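Local coordinates for protein RnfH (Haemophilus influenzae, PDB 2HJ1) that is of unknown function but belongs to the RnfH family of ubiquitin-like proteins and crystallises as a domain-swapped dimer, at residues B[12-17]-B[29-34]; B[19-24]-B[51-56]. All coordinates share one frame; numbering follows the deposited sequence.

How the interactions relate
Both contacts draw on the same beta hairpin, built from strands 12-19 and 26-33. Interaction 1 (12-17 with 29-34) zips up its open end through backbone bonds, whereas interaction 2 (19-24 with 51-56) uses the loop at its turn, which reaches the segment following helix 47-50. The first strand passes from one contact into the other, and their centres lie about 20 Å apart without any further touch between them. Both also touch the second subunit: Glu16, Ile17 and Tyr19 all pair with a parallel strand of that chain. Sulfate, probably from the crystallisation liquor, lies about 3 Å from the side chains of Glu16 and Phe21.

Interaction 1: B[12-17]-B[29-34]; sequences QINIEI and SFQVDE
Ile13 faces Val32 and Ile15 faces Phe30 as hydrogen-bonded pairs of an antiparallel ladder, joined by four N-H...O bonds, with Val32 N 2.8 Å from Ile13 O. Isoleucines and valine interlock on one face of this hairpin. Ile13 CG1 rests against Val32 CG2 at 3.6 Å, while the other branch of the valine, CG1, meets Ile15 CG1 at 3.9 Å. Farther along, Ile15 CD1 lies at the edge of the Phe30 ring and Ile17 CD1 approaches its CE2. The opposite face is polar, with Asn14, Gln31, Glu16 and Ser29; a water joins Ser29 OG to Asn14 ND2, weakly on the asparagine side. At the open end Gln12 links Gln31 to Asp33. Its OE1 accepts Gln31 NE2 at 2.8 Å, on a lone pair in the carbonyl plane, with the two amides nearly perpendicular (84°). Gln12 NE2 meets Asp33 OD1 at 2.7 Å, with the acceptor lying in the amide plane and offering its anti lone pair. A bend in the Gln12 chain at chi2 (-69°) brings the amide to both partners. Donor and acceptor are both engaged, which should hold the Gln12 amide against a flip, and side chains as well as backbone tie the strand ends.

Interaction 2: B[19-24]-B[51-56]; sequences YAFPER and FPEIDL
Phe51 meets Tyr19 with its face and Phe21 with CE1 of its rim, and the three rings form an aromatic cluster where the hairpin loop meets the segment after helix 47-50. The tight part lies around these rings. The edge of Tyr19 is turned to the face of Phe51 in an edge-to-face pair, with ring centroids 4.9 Å apart and planes at 59°; Tyr19 CE2 comes within 3.6 Å of Phe51 CG. Phe51 CE1 in turn approaches Phe21 CG to 3.3 Å over the ring face, offset toward its rim, with the planes at 51°, neither stacked nor edge-to-face. Ile54 covers one face of the tyrosine ring, its CD1 sitting 3.7 Å from the Tyr19 centroid and almost exactly on the ring normal, a CH-pi contact, while Ile54 CG1 touches Tyr19 CZ at 3.6 Å. With CG anti to the backbone N (chi1 178°), the Tyr19 ring extends toward Phe51 and Ile54.

Tyr19 ends strand 12-19, while two beta turns carry the other groups: a type II turn from Phe21 to Arg24, and a type I turn from Phe51 to Ile54, holding Glu53, in which Ile54 N bonds back to Phe51 O. In this ubiquitin-like chain the cluster thus joins the tip of the N-terminal hairpin to the segment leaving the short helix, whose Ile47 packs on both Tyr19 and Ile54. Ile82 of the second subunit also packs against Tyr19 and Ile54.

Toward solvent the fit becomes looser. Glu53 lies along the exposed margin, its CG 3.5 Å from Tyr19 OH and its carboxylate only grazing Phe21, with OE1 4.1 Å from Phe21 CE2. Arg84 of the second subunit reaches this margin, making a weak hydrogen bond to Tyr19 OH and a long, weak ion pair with Glu53 OE1.

Interaction 1: B[12-17]-B[29-34]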
ATOM      1  N   GLN B  12     -15.875   5.324  12.415  1.00 54.50           N
ATOM      2  CA  GLN B  12     -14.523   4.984  12.820  1.00 51.68           C
ATOM      3  C   GLN B  12     -13.913   4.011  11.837  1.00 50.12           C
ATOM      4  O   GLN B  12     -14.549   3.043  11.411  1.00 50.01           O
ATOM      5  CB  GLN B  12     -14.539   4.351  14.203  1.00 52.19           C
ATOM      6  CG  GLN B  12     -15.156   5.221  15.296  1.00 50.74           C
ATOM      7  CD  GLN B  12     -14.299   6.406  15.610  1.00 52.31           C
ATOM      8  OE1 GLN B  12     -13.359   6.303  16.383  1.00 53.26           O
ATOM      9  NE2 GLN B  12     -14.622   7.557  15.019  1.00 54.15           N
ATOM     10  N   ILE B  13     -12.667   4.273  11.471  1.00 47.23           N
ATOM     11  CA  ILE B  13     -11.898   3.353  10.635  1.00 44.33           C
ATOM     12  C   ILE B  13     -10.578   3.039  11.346  1.00 43.38           C
ATOM     13  O   ILE B  13     -10.173   3.754  12.295  1.00 42.14           O
ATOM     14  CB  ILE B  13     -11.628   3.947   9.221  1.00 44.22           C
ATOM     15  CG1 ILE B  13     -10.938   5.310   9.315  1.00 42.64           C
ATOM     16  CG2 ILE B  13     -12.966   4.146   8.444  1.00 42.60           C
ATOM     17  CD1 ILE B  13     -10.245   5.721   7.999  1.00 43.45           C
ATOM     18  N   ASN B  14      -9.923   1.982  10.885  1.00 41.33           N
ATOM     19  CA  ASN B  14      -8.626   1.590  11.414  1.00 41.19           C
ATOM     20  C   ASN B  14      -7.540   1.805  10.397  1.00 39.55           C
ATOM     21  O   ASN B  14      -7.653   1.388   9.231  1.00 38.22           O
ATOM     22  CB  ASN B  14      -8.625   0.144  11.916  1.00 41.68           C
ATOM     23  CG  ASN B  14      -9.679  -0.073  13.012  1.00 45.79           C
ATOM     24  OD1 ASN B  14     -10.768  -0.587  12.727  1.00 48.40           O
ATOM     25  ND2 ASN B  14      -9.392   0.387  14.232  1.00 42.90           N
ATOM     26  N   ILE B  15      -6.473   2.451  10.861  1.00 38.52           N
ATOM     27  CA  ILE B  15      -5.330   2.746   9.988  1.00 37.90           C
ATOM     28  C   ILE B  15      -4.067   2.318  10.681  1.00 37.46           C
ATOM     29  O   ILE B  15      -4.069   2.172  11.901  1.00 38.57           O
ATOM     30  CB  ILE B  15      -5.299   4.269   9.562  1.00 37.43           C
ATOM     31  CG1 ILE B  15      -5.162   5.253  10.727  1.00 37.15           C
ATOM     32  CG2 ILE B  15      -6.586   4.627   8.820  1.00 37.87           C
ATOM     33  CD1 ILE B  15      -3.717   5.549  11.208  1.00 38.12           C
ATOM     34  N   GLU B  16      -2.986   2.148   9.929  1.00 35.50           N
ATOM     35  CA  GLU B  16      -1.683   1.854  10.492  1.00 36.11           C
ATOM     36  C   GLU B  16      -0.646   2.892  10.142  1.00 33.63           C
ATOM     37  O   GLU B  16      -0.734   3.546   9.101  1.00 33.56           O
ATOM     38  CB  GLU B  16      -1.185   0.467  10.059  1.00 35.29           C
ATOM     39  CG  GLU B  16      -2.077  -0.685  10.526  1.00 40.67           C
ATOM     40  CD  GLU B  16      -1.587  -2.027   9.984  1.00 42.68           C
ATOM     41  OE1 GLU B  16      -1.434  -2.154   8.755  1.00 50.09           O
ATOM     42  OE2 GLU B  16      -1.307  -2.941  10.797  1.00 52.61           O
ATOM     43  N   ILE B  17       0.357   3.033  11.002  1.00 33.91           N
ATOM     44  CA  ILE B  17       1.533   3.843  10.686  1.00 33.35           C
ATOM     45  C   ILE B  17       2.768   3.013  10.913  1.00 33.26           C
ATOM     46  O   ILE B  17       2.870   2.341  11.955  1.00 32.58           O
ATOM     47  CB  ILE B  17       1.574   5.135  11.562  1.00 34.58           C
ATOM     48  CG1 ILE B  17       0.336   5.965  11.254  1.00 35.41           C
ATOM     49  CG2 ILE B  17       2.813   5.990  11.245  1.00 33.08           C
ATOM     50  CD1 ILE B  17       0.160   7.123  12.266  1.00 37.75           C
ATOM     51  N   SER B  29      -1.379   0.419  14.937  1.00 34.95           N
ATOM     52  CA  SER B  29      -2.685   0.560  14.383  1.00 35.52           C
ATOM     53  C   SER B  29      -3.489   1.473  15.324  1.00 35.77           C
ATOM     54  O   SER B  29      -3.326   1.394  16.551  1.00 35.15           O
ATOM     55  CB  SER B  29      -3.326  -0.860  14.230  1.00 36.64           C
ATOM     56  OG  SER B  29      -4.665  -0.727  13.817  1.00 41.54           O
ATOM     57  N   PHE B  30      -4.304   2.367  14.745  1.00 35.53           N
ATOM     58  CA  PHE B  30      -5.146   3.307  15.505  1.00 36.29           C
ATOM     59  C   PHE B  30      -6.538   3.292  14.965  1.00 36.42           C
ATOM     60  O   PHE B  30      -6.746   3.159  13.772  1.00 36.86           O
ATOM     61  CB  PHE B  30      -4.631   4.767  15.404  1.00 34.57           C
ATOM     62  CG  PHE B  30      -3.255   4.960  15.992  1.00 34.49           C
ATOM     63  CD1 PHE B  30      -3.098   5.126  17.347  1.00 33.03           C
ATOM     64  CD2 PHE B  30      -2.118   4.909  15.177  1.00 32.22           C
ATOM     65  CE1 PHE B  30      -1.814   5.258  17.921  1.00 34.62           C
ATOM     66  CE2 PHE B  30      -0.833   5.055  15.723  1.00 30.97           C
ATOM     67  CZ  PHE B  30      -0.684   5.234  17.082  1.00 33.72           C
ATOM     68  N   GLN B  31      -7.489   3.472  15.854  1.00 37.60           N
ATOM     69  CA  GLN B  31      -8.850   3.740  15.459  1.00 39.01           C
ATOM     70  C   GLN B  31      -9.014   5.251  15.341  1.00 39.55           C
ATOM     71  O   GLN B  31      -8.634   5.979  16.253  1.00 39.45           O
ATOM     72  CB  GLN B  31      -9.825   3.183  16.492  1.00 38.67           C
ATOM     73  CG  GLN B  31     -11.292   3.295  16.064  1.00 41.30           C
ATOM     74  CD  GLN B  31     -12.225   2.878  17.188  1.00 46.91           C
ATOM     75  OE1 GLN B  31     -12.257   1.709  17.565  1.00 46.94           O
ATOM     76  NE2 GLN B  31     -12.961   3.837  17.751  1.00 45.79           N
ATOM     77  N   VAL B  32      -9.552   5.718  14.208  1.00 40.89           N
ATOM     78  CA  VAL B  32      -9.624   7.175  13.923  1.00 41.96           C
ATOM     79  C   VAL B  32     -10.989   7.538  13.327  1.00 44.10           C
ATOM     80  O   VAL B  32     -11.702   6.648  12.805  1.00 43.82           O
ATOM     81  CB  VAL B  32      -8.486   7.603  12.950  1.00 42.55           C
ATOM     82  CG1 VAL B  32      -7.117   7.202  13.510  1.00 40.21           C
ATOM     83  CG2 VAL B  32      -8.662   6.976  11.536  1.00 40.18           C
ATOM     84  N   ASP B  33     -11.359   8.824  13.401  1.00 45.98           N
ATOM     85  CA  ASP B  33     -12.530   9.334  12.657  1.00 47.60           C
ATOM     86  C   ASP B  33     -12.301   9.310  11.153  1.00 47.92           C
ATOM     87  O   ASP B  33     -11.350   9.910  10.645  1.00 46.95           O
ATOM     88  CB  ASP B  33     -12.877  10.786  13.058  1.00 49.01           C
ATOM     89  CG  ASP B  33     -13.082  10.952  14.559  1.00 51.63           C
ATOM     90  OD1 ASP B  33     -13.504   9.982  15.202  1.00 51.94           O
ATOM     91  OD2 ASP B  33     -12.791  12.058  15.097  1.00 57.80           O
ATOM     92  N   GLU B  34     -13.183   8.618  10.438  1.00 48.22           N
ATOM     93  CA  GLU B  34     -13.224   8.683   9.002  1.00 50.36           C
ATOM     94  C   GLU B  34     -13.226  10.161   8.553  1.00 49.69           C
ATOM     95  O   GLU B  34     -13.935  10.990   9.136  1.00 49.92           O
ATOM     96  CB  GLU B  34     -14.471   7.970   8.519  1.00 49.74           C
ATOM     97  CG  GLU B  34     -14.697   8.007   7.034  1.00 53.54           C
ATOM     98  CD  GLU B  34     -16.056   7.382   6.638  1.00 55.89           C
ATOM     99  OE1 GLU B  34     -15.998   6.307   5.991  1.00 60.96           O
ATOM    100  OE2 GLU B  34     -17.152   7.954   6.990  1.00 60.48           O
TER
HETATM  101  O   HOH W   1      -6.942  -0.063  15.395  1.00 44.37           O

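Interaction 2: B[19-24]-B[51-56]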
ATOM      1  N   TYR B  19       7.201   2.857  10.478  1.00 36.19           N
ATOM      2  CA  TYR B  19       8.427   3.595  10.327  1.00 38.73           C
ATOM      3  C   TYR B  19       9.525   2.685  10.822  1.00 40.16           C
ATOM      4  O   TYR B  19       9.458   2.189  11.945  1.00 40.86           O
ATOM      5  CB  TYR B  19       8.390   4.880  11.179  1.00 38.38           C
ATOM      6  CG  TYR B  19       9.663   5.717  11.131  1.00 37.98           C
ATOM      7  CD1 TYR B  19      10.067   6.390   9.958  1.00 38.85           C
ATOM      8  CD2 TYR B  19      10.431   5.858  12.259  1.00 37.91           C
ATOM      9  CE1 TYR B  19      11.266   7.168   9.930  1.00 39.82           C
ATOM     10  CE2 TYR B  19      11.603   6.652  12.246  1.00 41.97           C
ATOM     11  CZ  TYR B  19      12.003   7.281  11.098  1.00 40.31           C
ATOM     12  OH  TYR B  19      13.146   8.046  11.170  1.00 44.30           O
ATOM     13  N   ALA B  20      10.578   2.506  10.046  1.00 42.59           N
ATOM     14  CA  ALA B  20      11.527   1.436  10.408  1.00 47.22           C
ATOM     15  C   ALA B  20      12.765   1.968  11.086  1.00 50.60           C
ATOM     16  O   ALA B  20      13.750   2.264  10.446  1.00 52.49           O
ATOM     17  CB  ALA B  20      11.903   0.610   9.230  1.00 45.85           C
ATOM     18  N   PHE B  21      12.689   2.090  12.401  1.00 54.69           N
ATOM     19  CA  PHE B  21      13.807   2.503  13.193  1.00 57.38           C
ATOM     20  C   PHE B  21      14.641   1.236  13.270  1.00 58.81           C
ATOM     21  O   PHE B  21      14.226   0.253  13.931  1.00 57.08           O
ATOM     22  CB  PHE B  21      13.312   2.961  14.555  1.00 58.23           C
ATOM     23  CG  PHE B  21      14.385   3.475  15.468  1.00 60.92           C
ATOM     24  CD1 PHE B  21      14.628   2.847  16.688  1.00 61.96           C
ATOM     25  CD2 PHE B  21      15.120   4.639  15.138  1.00 63.82           C
ATOM     26  CE1 PHE B  21      15.595   3.352  17.563  1.00 62.07           C
ATOM     27  CE2 PHE B  21      16.083   5.142  16.013  1.00 63.60           C
ATOM     28  CZ  PHE B  21      16.320   4.484  17.221  1.00 62.07           C
ATOM     29  N   PRO B  22      15.806   1.247  12.558  1.00 60.02           N
ATOM     30  CA  PRO B  22      16.518  -0.019  12.307  1.00 60.01           C
ATOM     31  C   PRO B  22      16.994  -0.583  13.668  1.00 59.38           C
ATOM     32  O   PRO B  22      17.519   0.146  14.548  1.00 61.49           O
ATOM     33  CB  PRO B  22      17.647   0.369  11.330  1.00 60.32           C
ATOM     34  CG  PRO B  22      17.903   1.865  11.627  1.00 60.49           C
ATOM     35  CD  PRO B  22      16.528   2.428  12.021  1.00 59.67           C
ATOM     36  N   GLU B  23      16.723  -1.859  13.843  1.00 56.68           N
ATOM     37  CA  GLU B  23      16.619  -2.512  15.159  1.00 56.06           C
ATOM     38  C   GLU B  23      15.586  -2.127  16.283  1.00 53.91           C
ATOM     39  O   GLU B  23      15.702  -2.621  17.394  1.00 55.02           O
ATOM     40  CB  GLU B  23      17.999  -2.862  15.724  1.00 57.43           C
ATOM     41  CG  GLU B  23      18.774  -3.871  14.844  1.00 58.70           C
ATOM     42  CD  GLU B  23      19.973  -4.432  15.571  1.00 63.92           C
ATOM     43  OE1 GLU B  23      20.114  -4.080  16.780  1.00 64.30           O
ATOM     44  OE2 GLU B  23      20.742  -5.223  14.946  1.00 65.31           O
ATOM     45  N   ARG B  24      14.589  -1.296  15.986  0.50 52.05           N
ATOM     46  CA  ARG B  24      13.278  -1.413  16.699  0.50 50.13           C
ATOM     47  C   ARG B  24      12.152  -0.651  16.002  0.50 48.33           C
ATOM     48  O   ARG B  24      11.883   0.527  16.270  0.50 48.85           O
ATOM     49  CB  ARG B  24      13.334  -1.121  18.212  0.50 50.30           C
ATOM     50  CG  ARG B  24      12.029  -1.444  18.969  0.50 51.06           C
ATOM     51  CD  ARG B  24      11.474  -2.824  18.650  0.50 48.63           C
ATOM     52  NE  ARG B  24      10.347  -2.792  17.704  0.50 47.73           N
ATOM     53  CZ  ARG B  24       9.065  -2.943  18.032  0.50 44.24           C
ATOM     54  NH1 ARG B  24       8.147  -2.878  17.090  0.50 45.35           N
ATOM     55  NH2 ARG B  24       8.687  -3.125  19.290  0.50 44.62           N
ATOM     56  N   PHE B  51      10.377  10.034  17.293  1.00 39.33           N
ATOM     57  CA  PHE B  51      11.468  10.134  16.322  1.00 40.08           C
ATOM     58  C   PHE B  51      11.558  11.549  15.773  1.00 41.03           C
ATOM     59  O   PHE B  51      11.027  11.820  14.710  1.00 40.22           O
ATOM     60  CB  PHE B  51      11.238   9.158  15.181  1.00 39.79           C
ATOM     61  CG  PHE B  51      11.074   7.724  15.630  1.00 38.72           C
ATOM     62  CD1 PHE B  51      12.183   6.946  15.931  1.00 43.16           C
ATOM     63  CD2 PHE B  51       9.818   7.158  15.740  1.00 35.80           C
ATOM     64  CE1 PHE B  51      12.027   5.611  16.352  1.00 42.46           C
ATOM     65  CE2 PHE B  51       9.670   5.852  16.132  1.00 35.81           C
ATOM     66  CZ  PHE B  51      10.770   5.078  16.430  1.00 38.60           C
ATOM     67  N   PRO B  52      12.241  12.456  16.502  1.00 42.41           N
ATOM     68  CA  PRO B  52      12.262  13.849  16.055  1.00 42.34           C
ATOM     69  C   PRO B  52      13.069  14.094  14.761  1.00 42.06           C
ATOM     70  O   PRO B  52      12.959  15.181  14.166  1.00 41.22           O
ATOM     71  CB  PRO B  52      12.823  14.596  17.258  1.00 42.59           C
ATOM     72  CG  PRO B  52      13.692  13.622  17.953  1.00 44.05           C
ATOM     73  CD  PRO B  52      13.048  12.252  17.730  1.00 42.94           C
ATOM     74  N   GLU B  53      13.819  13.085  14.299  1.00 40.67           N
ATOM     75  CA  GLU B  53      14.453  13.144  12.987  1.00 41.15           C
ATOM     76  C   GLU B  53      13.479  13.049  11.806  1.00 39.70           C
ATOM     77  O   GLU B  53      13.859  13.364  10.704  1.00 40.17           O
ATOM     78  CB  GLU B  53      15.499  12.042  12.836  1.00 42.65           C
ATOM     79  CG  GLU B  53      14.847  10.625  12.909  1.00 46.45           C
ATOM     80  CD  GLU B  53      14.914   9.987  14.307  1.00 50.87           C
ATOM     81  OE1 GLU B  53      15.378   8.835  14.386  1.00 58.12           O
ATOM     82  OE2 GLU B  53      14.553  10.602  15.323  1.00 49.37           O
ATOM     83  N   ILE B  54      12.228  12.650  12.013  1.00 38.23           N
ATOM     84  CA  ILE B  54      11.264  12.617  10.897  1.00 36.10           C
ATOM     85  C   ILE B  54      10.918  14.077  10.500  1.00 38.19           C
ATOM     86  O   ILE B  54      10.563  14.880  11.364  1.00 37.27           O
ATOM     87  CB  ILE B  54       9.964  11.869  11.257  1.00 35.72           C
ATOM     88  CG1 ILE B  54      10.213  10.349  11.437  1.00 33.68           C
ATOM     89  CG2 ILE B  54       8.854  12.103  10.193  1.00 31.40           C
ATOM     90  CD1 ILE B  54       8.951   9.606  12.010  1.00 35.04           C
ATOM     91  N   ASP B  55      11.028  14.402   9.210  1.00 38.40           N
ATOM     92  CA  ASP B  55      10.655  15.753   8.692  1.00 38.57           C
ATOM     93  C   ASP B  55       9.571  15.531   7.675  1.00 37.48           C
ATOM     94  O   ASP B  55       9.849  15.077   6.558  1.00 36.74           O
ATOM     95  CB  ASP B  55      11.881  16.405   8.056  1.00 39.39           C
ATOM     96  CG  ASP B  55      11.630  17.829   7.529  1.00 41.56           C
ATOM     97  OD1 ASP B  55      10.466  18.249   7.368  1.00 46.09           O
ATOM     98  OD2 ASP B  55      12.632  18.536   7.268  1.00 44.11           O
ATOM     99  N   LEU B  56       8.329  15.832   8.053  1.00 37.70           N
ATOM    100  CA  LEU B  56       7.189  15.679   7.138  1.00 39.34           C
ATOM    101  C   LEU B  56       7.231  16.562   5.897  1.00 40.41           C
ATOM    102  O   LEU B  56       6.536  16.273   4.920  1.00 40.44           O
ATOM    103  CB  LEU B  56       5.846  15.921   7.861  1.00 40.81           C
ATOM    104  CG  LEU B  56       5.478  14.891   8.938  1.00 40.95           C
ATOM    105  CD1 LEU B  56       4.099  15.191   9.466  1.00 40.07           C
ATOM    106  CD2 LEU B  56       5.554  13.406   8.379  1.00 41.41           C
TER